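PDB 2UX9: dodecin from Thermus thermophilus, which sequesters flavins such as FMN and FAD in a hollow dodecamer, probably as a storage protein shielding the cell from their free reactivity, and also binds coenzyme A. Local coordinates for residues Tyr5-Leu10 with Leu36-Val41; Val11-Glu16 with Val53-Val58. The protein carries 1 engineered substitution. One frame throughout, in Å; residues are numbered along the deposited sequence.

Contact 1 (Tyr5-Leu10 with Leu36-Val41). With FMN (flavin mononucleotide), chain P.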
loop_
_atom_site.group_PDB
_atom_site.type_symbol
_atom_site.label_atom_id
_atom_site.label_comp_id
_atom_site.label_asym_id
_atom_site.label_seq_id
_atom_site.Cartn_x
_atom_site.Cartn_y
_atom_site.Cartn_z
ATOM N N TYR C 5 -23.379 8.013 -3.743
ATOM C CA TYR C 5 -23.177 6.770 -4.469
ATOM C C TYR C 5 -22.882 5.657 -3.489
ATOM O O TYR C 5 -22.371 5.895 -2.390
ATOM C CB TYR C 5 -22.008 6.895 -5.459
ATOM C CG TYR C 5 -22.153 8.016 -6.456
ATOM C CD1 TYR C 5 -22.614 7.778 -7.742
ATOM C CD2 TYR C 5 -21.833 9.324 -6.107
ATOM C CE1 TYR C 5 -22.741 8.804 -8.659
ATOM C CE2 TYR C 5 -21.957 10.360 -7.016
ATOM C CZ TYR C 5 -22.418 10.094 -8.287
ATOM O OH TYR C 5 -22.546 11.124 -9.197
ATOM N N LYS C 6 -23.194 4.429 -3.892
ATOM C CA LYS C 6 -22.789 3.247 -3.159
ATOM C C LYS C 6 -21.816 2.449 -4.013
ATOM O O LYS C 6 -21.956 2.391 -5.233
ATOM C CB LYS C 6 -24.002 2.389 -2.775
ATOM C CG LYS C 6 -23.595 1.093 -2.099
ATOM C CD LYS C 6 -24.632 0.494 -1.195
ATOM C CE LYS C 6 -23.993 -0.634 -0.375
ATOM N NZ LYS C 6 -24.957 -1.449 0.399
ATOM N N LYS C 7 -20.813 1.848 -3.378
ATOM C CA LYS C 7 -19.935 0.894 -4.037
ATOM C C LYS C 7 -20.171 -0.488 -3.460
ATOM O O LYS C 7 -20.261 -0.639 -2.238
ATOM C CB LYS C 7 -18.476 1.293 -3.856
ATOM C CG LYS C 7 -18.149 2.615 -4.521
ATOM C CD LYS C 7 -16.766 3.141 -4.181
ATOM C CE LYS C 7 -15.689 2.318 -4.834
ATOM N NZ LYS C 7 -14.313 2.766 -4.415
ATOM N N VAL C 8 -20.288 -1.491 -4.331
ATOM C CA VAL C 8 -20.329 -2.892 -3.908
ATOM C C VAL C 8 -19.230 -3.690 -4.593
ATOM O O VAL C 8 -18.864 -3.406 -5.726
ATOM C CB VAL C 8 -21.691 -3.547 -4.172
ATOM C CG1 VAL C 8 -22.776 -2.848 -3.376
ATOM C CG2 VAL C 8 -22.011 -3.555 -5.649
ATOM N N GLU C 9 -18.718 -4.693 -3.894
ATOM C CA GLU C 9 -17.627 -5.517 -4.383
ATOM C C GLU C 9 -18.138 -6.851 -4.927
ATOM O O GLU C 9 -18.765 -7.634 -4.207
ATOM C CB GLU C 9 -16.619 -5.748 -3.276
ATOM C CG GLU C 9 -15.286 -6.275 -3.755
ATOM C CD GLU C 9 -14.275 -6.396 -2.635
ATOM O OE1 GLU C 9 -14.629 -6.142 -1.468
ATOM O OE2 GLU C 9 -13.135 -6.756 -2.922
ATOM N N LEU C 10 -17.880 -7.084 -6.207
ATOM C CA LEU C 10 -18.288 -8.293 -6.907
ATOM C C LEU C 10 -17.061 -8.995 -7.444
ATOM O O LEU C 10 -15.993 -8.376 -7.613
ATOM C CB LEU C 10 -19.212 -7.952 -8.075
ATOM C CG LEU C 10 -20.468 -7.173 -7.703
ATOM C CD1 LEU C 10 -21.282 -6.807 -8.941
ATOM C CD2 LEU C 10 -21.330 -7.917 -6.697
ATOM N N LEU C 36 -25.934 2.194 -12.490
ATOM C CA LEU C 36 -24.550 1.723 -12.474
ATOM C C LEU C 36 -23.705 2.691 -13.298
ATOM O O LEU C 36 -24.038 2.967 -14.452
ATOM C CB LEU C 36 -24.457 0.310 -13.053
ATOM C CG LEU C 36 -25.179 -0.770 -12.245
ATOM C CD1 LEU C 36 -25.226 -2.075 -12.998
ATOM C CD2 LEU C 36 -24.517 -0.973 -10.896
ATOM N N ASP C 37 -22.624 3.198 -12.707
ATOM C CA ASP C 37 -21.861 4.294 -13.307
ATOM C C ASP C 37 -20.399 3.958 -13.631
ATOM O O ASP C 37 -19.919 4.258 -14.733
ATOM C CB ASP C 37 -21.921 5.512 -12.376
ATOM C CG ASP C 37 -23.249 6.245 -12.446
ATOM O OD1 ASP C 37 -23.951 6.166 -13.475
ATOM O OD2 ASP C 37 -23.593 6.908 -11.448
ATOM N N TRP C 38 -19.678 3.369 -12.688
ATOM C CA TRP C 38 -18.267 3.074 -12.913
ATOM C C TRP C 38 -17.835 1.829 -12.165
ATOM O O TRP C 38 -18.527 1.357 -11.266
ATOM C CB TRP C 38 -17.380 4.285 -12.541
ATOM C CG TRP C 38 -17.007 4.355 -11.088
ATOM C CD1 TRP C 38 -15.854 3.912 -10.530
ATOM C CD2 TRP C 38 -17.794 4.886 -10.012
ATOM N NE1 TRP C 38 -15.874 4.127 -9.173
ATOM C CE2 TRP C 38 -17.051 4.732 -8.835
ATOM C CE3 TRP C 38 -19.045 5.500 -9.943
ATOM C CZ2 TRP C 38 -17.520 5.157 -7.585
ATOM C CZ3 TRP C 38 -19.514 5.918 -8.697
ATOM C CH2 TRP C 38 -18.755 5.734 -7.539
ATOM N N PHE C 39 -16.694 1.281 -12.569
ATOM C CA PHE C 39 -16.093 0.168 -11.866
ATOM C C PHE C 39 -14.604 0.391 -11.691
ATOM O O PHE C 39 -13.989 1.184 -12.399
ATOM C CB PHE C 39 -16.374 -1.182 -12.548
ATOM C CG PHE C 39 -15.752 -1.323 -13.911
ATOM C CD1 PHE C 39 -14.483 -1.863 -14.076
ATOM C CD2 PHE C 39 -16.438 -0.919 -15.035
ATOM C CE1 PHE C 39 -13.916 -1.989 -15.331
ATOM C CE2 PHE C 39 -15.882 -1.052 -16.287
ATOM C CZ PHE C 39 -14.614 -1.581 -16.434
ATOM N N GLU C 40 -14.057 -0.300 -10.701
ATOM C CA GLU C 40 -12.642 -0.263 -10.358
ATOM C C GLU C 40 -12.198 -1.699 -10.172
ATOM O O GLU C 40 -12.733 -2.392 -9.306
ATOM C CB GLU C 40 -12.425 0.493 -9.040
ATOM C CG GLU C 40 -12.924 1.927 -9.032
ATOM C CD GLU C 40 -13.117 2.502 -7.629
ATOM O OE1 GLU C 40 -12.796 1.831 -6.612
ATOM O OE2 GLU C 40 -13.594 3.638 -7.527
ATOM N N VAL C 41 -11.226 -2.163 -10.944
ATOM C CA VAL C 41 -10.670 -3.495 -10.729
ATOM C C VAL C 41 -9.750 -3.471 -9.504
ATOM O O VAL C 41 -8.810 -2.678 -9.427
ATOM C CB VAL C 41 -9.905 -3.998 -11.955
ATOM C CG1 VAL C 41 -9.219 -5.326 -11.666
ATOM C CG2 VAL C 41 -10.861 -4.125 -13.142
HETATM N N1 FMN P . -16.016 8.152 -14.362
HETATM C C2 FMN P . -15.139 7.540 -15.218
HETATM O O2 FMN P . -15.267 7.683 -16.431
HETATM N N3 FMN P . -14.099 6.788 -14.730
HETATM C C4 FMN P . -13.924 6.634 -13.376
HETATM O O4 FMN P . -13.234 5.674 -13.013
HETATM C C4A FMN P . -14.797 7.270 -12.502
HETATM N N5 FMN P . -14.635 7.177 -11.137
HETATM C C5A FMN P . -15.505 7.801 -10.269
HETATM C C6 FMN P . -15.319 7.664 -8.892
HETATM C C7 FMN P . -16.188 8.277 -7.997
HETATM C C7M FMN P . -15.848 8.302 -6.526
HETATM C C8 FMN P . -17.254 9.025 -8.503
HETATM C C8M FMN P . -18.279 9.621 -7.588
HETATM C C9 FMN P . -17.447 9.160 -9.868
HETATM C C9A FMN P . -16.574 8.541 -10.769
HETATM N N10 FMN P . -16.737 8.647 -12.148
HETATM C C10 FMN P . -15.843 8.028 -13.002
HETATM C "C1'" FMN P . -17.937 9.345 -12.751
HETATM C "C2'" FMN P . -19.200 8.485 -12.650
HETATM O "O2'" FMN P . -19.031 7.305 -13.409
HETATM C "C3'" FMN P . -20.438 9.229 -13.157
HETATM O "O3'" FMN P . -20.288 9.588 -14.514
HETATM C "C4'" FMN P . -20.738 10.501 -12.367
HETATM O "O4'" FMN P . -20.631 10.268 -10.979
HETATM C "C5'" FMN P . -22.145 10.981 -12.668
HETATM O "O5'" FMN P . -23.004 9.994 -12.161
HETATM P P FMN P . -24.579 10.213 -12.095
HETATM O O1P FMN P . -25.225 8.888 -11.744
HETATM O O2P FMN P . -24.869 11.232 -11.018
HETATM O O3P FMN P . -25.066 10.715 -13.437
HETATM O O HOH W 1 -13.740 5.239 -5.483
#
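Tyr-5 and Lys-7 on one strand reach Asp-37, Trp-38 and Glu-40 on another whose axis passes 9.1 Å away at 43°; strand 52-65 runs between them, so side chains alone make the contact. The six-membered ring of Trp-38 turns its edge to the face of Tyr-5 in an offset edge-to-face pair, planes 72° apart, with CZ3 of Trp-38 3.7 Å from CD1 of Tyr-5. The indole also carries the flavin: FMN C6 lies 3.4 Å above its plane, the isoalloxazine stacked over that face. The flavin methyl C8M lies over one face of the phenol, whose OH accepts a hydrogen bond from FMN O4' at 2.8 Å. Asp-37 OD2 sits at the phenol's edge and 2.6 Å from phosphate oxygen O1P; two acidic groups this close probably share a proton or have their charge offset by cations nearby.

Lys-7 crosses the indole at about a right angle, CD near CZ2, and bends at its third torsion (71°), swinging NZ onto Glu-40 OE1 at 2.8 Å in a salt bridge on the syn side. Trp-38 NE1 donates to Glu-40 OE2 at 2.9 Å in the indole plane but from above the carboxylate, which helps fix the ring against the flavin. Lys-7 NZ has a second carboxylate in Glu-9 of the third subunit.

Asp-37 and Trp-38 form a classic beta bulge opposite Gly-63 of strand 52-65, which also bonds to strand 4-14 through Phe-64 and Lys-6. Helix 18-32 packs against Leu-10, Leu-36 and Phe-39, and strands of other subunits extend the sheet at both edges.

Contact 2 (Val11-Glu16 with Val53-Val58). With NA (sodium ion), chain N; FMN (flavin mononucleotide), chain H; FMN (flavin mononucleotide), chain B.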
loop_
_atom_site.group_PDB
_atom_site.type_symbol
_atom_site.label_atom_id
_atom_site.label_comp_id
_atom_site.label_asym_id
_atom_site.label_seq_id
_atom_site.Cartn_x
_atom_site.Cartn_y
_atom_site.Cartn_z
ATOM N N VAL C 11 -17.212 -10.281 -7.718
ATOM C CA VAL C 11 -16.210 -11.029 -8.451
ATOM C C VAL C 11 -16.875 -11.639 -9.667
ATOM O O VAL C 11 -17.758 -12.494 -9.540
ATOM C CB VAL C 11 -15.567 -12.131 -7.613
ATOM C CG1 VAL C 11 -14.380 -12.736 -8.381
ATOM C CG2 VAL C 11 -15.140 -11.615 -6.227
ATOM N N GLY C 12 -16.485 -11.173 -10.847
ATOM C CA GLY C 12 -16.939 -11.770 -12.081
ATOM C C GLY C 12 -15.990 -12.874 -12.471
ATOM O O GLY C 12 -14.777 -12.771 -12.267
ATOM N N THR C 13 -16.523 -13.941 -13.042
ATOM C CA THR C 13 -15.674 -15.019 -13.528
ATOM C C THR C 13 -16.017 -15.393 -14.962
ATOM O O THR C 13 -17.158 -15.236 -15.407
ATOM C CB THR C 13 -15.760 -16.277 -12.648
ATOM O OG1 THR C 13 -16.981 -16.990 -12.890
ATOM C CG2 THR C 13 -15.658 -15.917 -11.187
ATOM N N SER C 14 -15.019 -15.895 -15.676
ATOM C CA SER C 14 -15.210 -16.403 -17.027
ATOM C C SER C 14 -14.065 -17.304 -17.413
ATOM O O SER C 14 -12.931 -17.058 -17.023
ATOM C CB SER C 14 -15.304 -15.268 -18.034
ATOM O OG SER C 14 -15.489 -15.806 -19.338
ATOM N N GLU C 15 -14.357 -18.336 -18.198
ATOM C CA GLU C 15 -13.304 -19.156 -18.771
ATOM C C GLU C 15 -12.651 -18.455 -19.969
ATOM O O GLU C 15 -11.562 -18.838 -20.389
ATOM C CB GLU C 15 -13.849 -20.518 -19.219
ATOM C CG GLU C 15 -14.443 -21.339 -18.086
ATOM C CD GLU C 15 -14.794 -22.759 -18.489
ATOM O OE1 GLU C 15 -14.945 -23.020 -19.701
ATOM O OE2 GLU C 15 -14.926 -23.620 -17.589
ATOM N N GLU C 16 -13.312 -17.432 -20.510
ATOM C CA GLU C 16 -12.898 -16.849 -21.795
ATOM C C GLU C 16 -11.794 -15.801 -21.666
ATOM O O GLU C 16 -10.888 -15.747 -22.484
ATOM C CB GLU C 16 -14.086 -16.188 -22.491
ATOM C CG GLU C 16 -15.304 -17.052 -22.748
ATOM C CD GLU C 16 -16.485 -16.219 -23.254
ATOM O OE1 GLU C 16 -16.247 -15.193 -23.931
ATOM O OE2 GLU C 16 -17.649 -16.571 -22.962
ATOM N N VAL C 53 -5.304 -21.665 -17.507
ATOM C CA VAL C 53 -6.383 -20.969 -16.822
ATOM C C VAL C 53 -7.672 -21.772 -16.942
ATOM O O VAL C 53 -8.056 -22.192 -18.046
ATOM C CB VAL C 53 -6.638 -19.558 -17.378
ATOM C CG1 VAL C 53 -7.799 -18.908 -16.626
ATOM C CG2 VAL C 53 -5.392 -18.686 -17.268
ATOM N N LYS C 54 -8.318 -22.022 -15.805
ATOM C CA LYS C 54 -9.641 -22.631 -15.793
ATOM C C LYS C 54 -10.661 -21.494 -15.750
ATOM O O LYS C 54 -11.406 -21.296 -16.706
ATOM C CB LYS C 54 -9.752 -23.585 -14.603
ATOM C CG LYS C 54 -11.074 -24.323 -14.434
ATOM C CD LYS C 54 -11.040 -25.159 -13.160
ATOM C CE LYS C 54 -10.113 -26.364 -13.250
ATOM N NZ LYS C 54 -9.330 -26.561 -11.980
ATOM N N GLU C 55 -10.656 -20.713 -14.671
ATOM C CA GLU C 55 -11.497 -19.518 -14.552
ATOM C C GLU C 55 -10.647 -18.280 -14.289
ATOM O O GLU C 55 -9.802 -18.305 -13.396
ATOM C CB GLU C 55 -12.477 -19.670 -13.394
ATOM C CG GLU C 55 -13.509 -20.754 -13.581
ATOM C CD GLU C 55 -14.607 -20.369 -14.548
ATOM O OE1 GLU C 55 -14.671 -19.198 -14.974
ATOM O OE2 GLU C 55 -15.449 -21.238 -14.876
ATOM N N TYR C 56 -10.864 -17.214 -15.059
ATOM C CA TYR C 56 -10.394 -15.870 -14.710
ATOM C C TYR C 56 -11.380 -15.318 -13.700
ATOM O O TYR C 56 -12.587 -15.493 -13.852
ATOM C CB TYR C 56 -10.377 -14.943 -15.932
ATOM C CG TYR C 56 -9.378 -15.344 -16.990
ATOM C CD1 TYR C 56 -8.049 -14.950 -16.898
ATOM C CD2 TYR C 56 -9.750 -16.130 -18.066
ATOM C CE1 TYR C 56 -7.130 -15.309 -17.848
ATOM C CE2 TYR C 56 -8.821 -16.504 -19.034
ATOM C CZ TYR C 56 -7.514 -16.083 -18.910
ATOM O OH TYR C 56 -6.568 -16.449 -19.833
ATOM N N GLN C 57 -10.868 -14.663 -12.660
ATOM C CA GLN C 57 -11.688 -14.103 -11.598
ATOM C C GLN C 57 -11.278 -12.654 -11.384
ATOM O O GLN C 57 -10.142 -12.387 -10.990
ATOM C CB GLN C 57 -11.494 -14.912 -10.313
ATOM C CG GLN C 57 -11.879 -16.388 -10.448
ATOM C CD GLN C 57 -11.447 -17.229 -9.270
ATOM O OE1 GLN C 57 -10.482 -16.885 -8.595
ATOM N NE2 GLN C 57 -12.150 -18.343 -9.018
ATOM N N VAL C 58 -12.168 -11.717 -11.677
ATOM C CA VAL C 58 -11.833 -10.308 -11.571
ATOM C C VAL C 58 -12.654 -9.717 -10.438
ATOM O O VAL C 58 -13.885 -9.746 -10.476
ATOM C CB VAL C 58 -12.092 -9.582 -12.879
ATOM C CG1 VAL C 58 -11.756 -8.109 -12.730
ATOM C CG2 VAL C 58 -11.263 -10.209 -13.989
HETATM NA NA NA N . -17.497 -20.215 -14.919
HETATM N N1 FMN H . -9.492 -20.601 -5.458
HETATM C C2 FMN H . -10.053 -19.776 -6.384
HETATM O O2 FMN H . -10.948 -20.214 -7.086
HETATM N N3 FMN H . -9.637 -18.464 -6.498
HETATM C C4 FMN H . -8.646 -17.968 -5.676
HETATM O O4 FMN H . -8.037 -16.966 -6.058
HETATM C C4A FMN H . -8.089 -18.807 -4.723
HETATM N N5 FMN H . -7.133 -18.326 -3.857
HETATM C C5A FMN H . -6.572 -19.150 -2.909
HETATM C C6 FMN H . -5.597 -18.636 -2.058
HETATM C C7 FMN H . -5.007 -19.450 -1.094
HETATM C C7M FMN H . -4.113 -18.822 -0.067
HETATM C C8 FMN H . -5.402 -20.788 -0.998
HETATM C C8M FMN H . -4.733 -21.734 -0.041
HETATM C C9 FMN H . -6.384 -21.293 -1.838
HETATM C C9A FMN H . -6.972 -20.480 -2.806
HETATM N N10 FMN H . -7.952 -20.972 -3.678
HETATM C C10 FMN H . -8.516 -20.122 -4.612
HETATM C "C1'" FMN H . -8.356 -22.431 -3.676
HETATM C "C2'" FMN H . -7.290 -23.308 -4.335
HETATM O "O2'" FMN H . -7.181 -22.989 -5.706
HETATM C "C3'" FMN H . -7.589 -24.803 -4.208
HETATM O "O3'" FMN H . -8.808 -25.110 -4.850
HETATM C "C4'" FMN H . -7.648 -25.273 -2.759
HETATM O "O4'" FMN H . -6.559 -24.743 -2.033
HETATM C "C5'" FMN H . -7.611 -26.795 -2.674
HETATM O "O5'" FMN H . -6.427 -27.228 -3.313
HETATM P P FMN H . -5.993 -28.767 -3.285
HETATM O O1P FMN H . -4.784 -28.887 -4.186
HETATM O O2P FMN H . -5.632 -29.187 -1.878
HETATM O O3P FMN H . -7.127 -29.618 -3.809
HETATM N N1 FMN B . -10.568 -20.724 -1.775
HETATM C C2 FMN B . -9.708 -20.932 -0.740
HETATM O O2 FMN B . -9.575 -22.066 -0.314
HETATM N N3 FMN B . -8.978 -19.883 -0.214
HETATM C C4 FMN B . -9.109 -18.610 -0.726
HETATM O O4 FMN B . -8.776 -17.668 -0.003
HETATM C C4A FMN B . -9.975 -18.405 -1.790
HETATM N N5 FMN B . -10.090 -17.154 -2.353
HETATM C C5A FMN B . -10.947 -16.939 -3.407
HETATM C C6 FMN B . -11.050 -15.659 -3.944
HETATM C C7 FMN B . -11.916 -15.412 -5.007
HETATM C C7M FMN B . -11.858 -14.079 -5.691
HETATM C C8 FMN B . -12.681 -16.463 -5.522
HETATM C C8M FMN B . -13.698 -16.233 -6.603
HETATM C C9 FMN B . -12.565 -17.741 -4.994
HETATM C C9A FMN B . -11.701 -17.989 -3.927
HETATM N N10 FMN B . -11.580 -19.266 -3.363
HETATM C C10 FMN B . -10.700 -19.464 -2.316
HETATM C "C1'" FMN B . -12.445 -20.420 -3.823
HETATM C "C2'" FMN B . -13.876 -20.294 -3.296
HETATM O "O2'" FMN B . -13.883 -20.404 -1.889
HETATM C "C3'" FMN B . -14.816 -21.354 -3.870
HETATM O "O3'" FMN B . -14.373 -22.645 -3.507
HETATM C "C4'" FMN B . -14.946 -21.271 -5.387
HETATM O "O4'" FMN B . -15.126 -19.928 -5.785
HETATM C "C5'" FMN B . -16.124 -22.100 -5.884
HETATM O "O5'" FMN B . -17.285 -21.622 -5.237
HETATM P P FMN B . -18.734 -22.172 -5.630
HETATM O O1P FMN B . -19.706 -21.564 -4.643
HETATM O O2P FMN B . -19.094 -21.750 -7.036
HETATM O O3P FMN B . -18.745 -23.680 -5.519
HETATM O O HOH W 2 -9.316 -20.308 -20.048
HETATM O O HOH W 3 -19.041 -20.153 -13.841
HETATM O O HOH W 4 -16.860 -18.482 -15.094
HETATM O O HOH W 5 -17.676 -20.549 -16.590
#
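Antiparallel pairing of strand 4-14 with the central strand 52-65 joins Gly-12 to Val-58 and Ser-14 to Tyr-56, both hydrogen-bonded pairs, with the non-hydrogen-bonded pair Thr-13 and Gln-57 between them. Gly-12 and Val-58 exchange N-to-O bonds of 3.0 Å (Gly-12 N to Val-58 O) and 2.9 Å (Val-58 N to Gly-12 O); Ser-14 and Tyr-56 do likewise. Thr-13 and Gln-57 lie side by side, CG2 of Thr-13 being 3.9 Å from CG of Gln-57, while Thr-13 OG1 bonds to Lys-3 O of the fourth subunit.

Extended beyond CG, Gln-57 presents its amide to a flavin: OE1 accepts from N3 of FMN chain H at 2.8 Å, and NE2 donates to its O2 at 2.9 Å. This two-point grip reads the pyrimidine edge of the ring. Replacing Gln-57 with an alanine would probably leave flavin N3 and O2 without these mates and the ring freer to shift in its plane.

Farther along, Glu-55 folds back at its second torsion (-76°) and sets OE2 2.3 Å from a sodium ion; the waters modelled around that ion are too close to be trusted in detail. The Glu-15 side chain crosses that of Glu-55 obliquely, its CG 3.3 Å from Lys-54 O. The Tyr-56 ring turns its edge to the carbonyls of Ser-14 and Glu-15, and Val-53 CG1 lies over the centre of one face. Ser-14 OG accepts from Glu-16 N at 3.0 Å, an ST turn where the strand ends.

Helix 18-32 covers the face bearing Ser-14, Tyr-56 and Val-58, meeting them with Ala-20, Leu-18 and Ala-21. Strand 36-49 flanks strand 52-65 on its other side, Arg-45 and Thr-47 touching Gln-57.

How the contacts relate
Strand 4-14 supplies the first half of both contacts, 5-10 and then 11-16. The chain next runs through helix 18-32 and returns at 36-41, closing contact 1; it continues along strand 36-49, turns, and closes contact 2 at 53-58. The segments alternate, so the two loops cross. Contact 1 bridges the two strands outermost in this chain's part of the sheet and contact 2 bonds one of them to the middle strand. They lie on opposite sides of the chain's centre, about 18 Å apart between centres, yet meet where Val-41 CG1 packs 3.9 Å from Val-58 CG1. Each builds part of a flavin site shared between subunits: Gln-57 of a neighbouring subunit helps complete the pocket of contact 1.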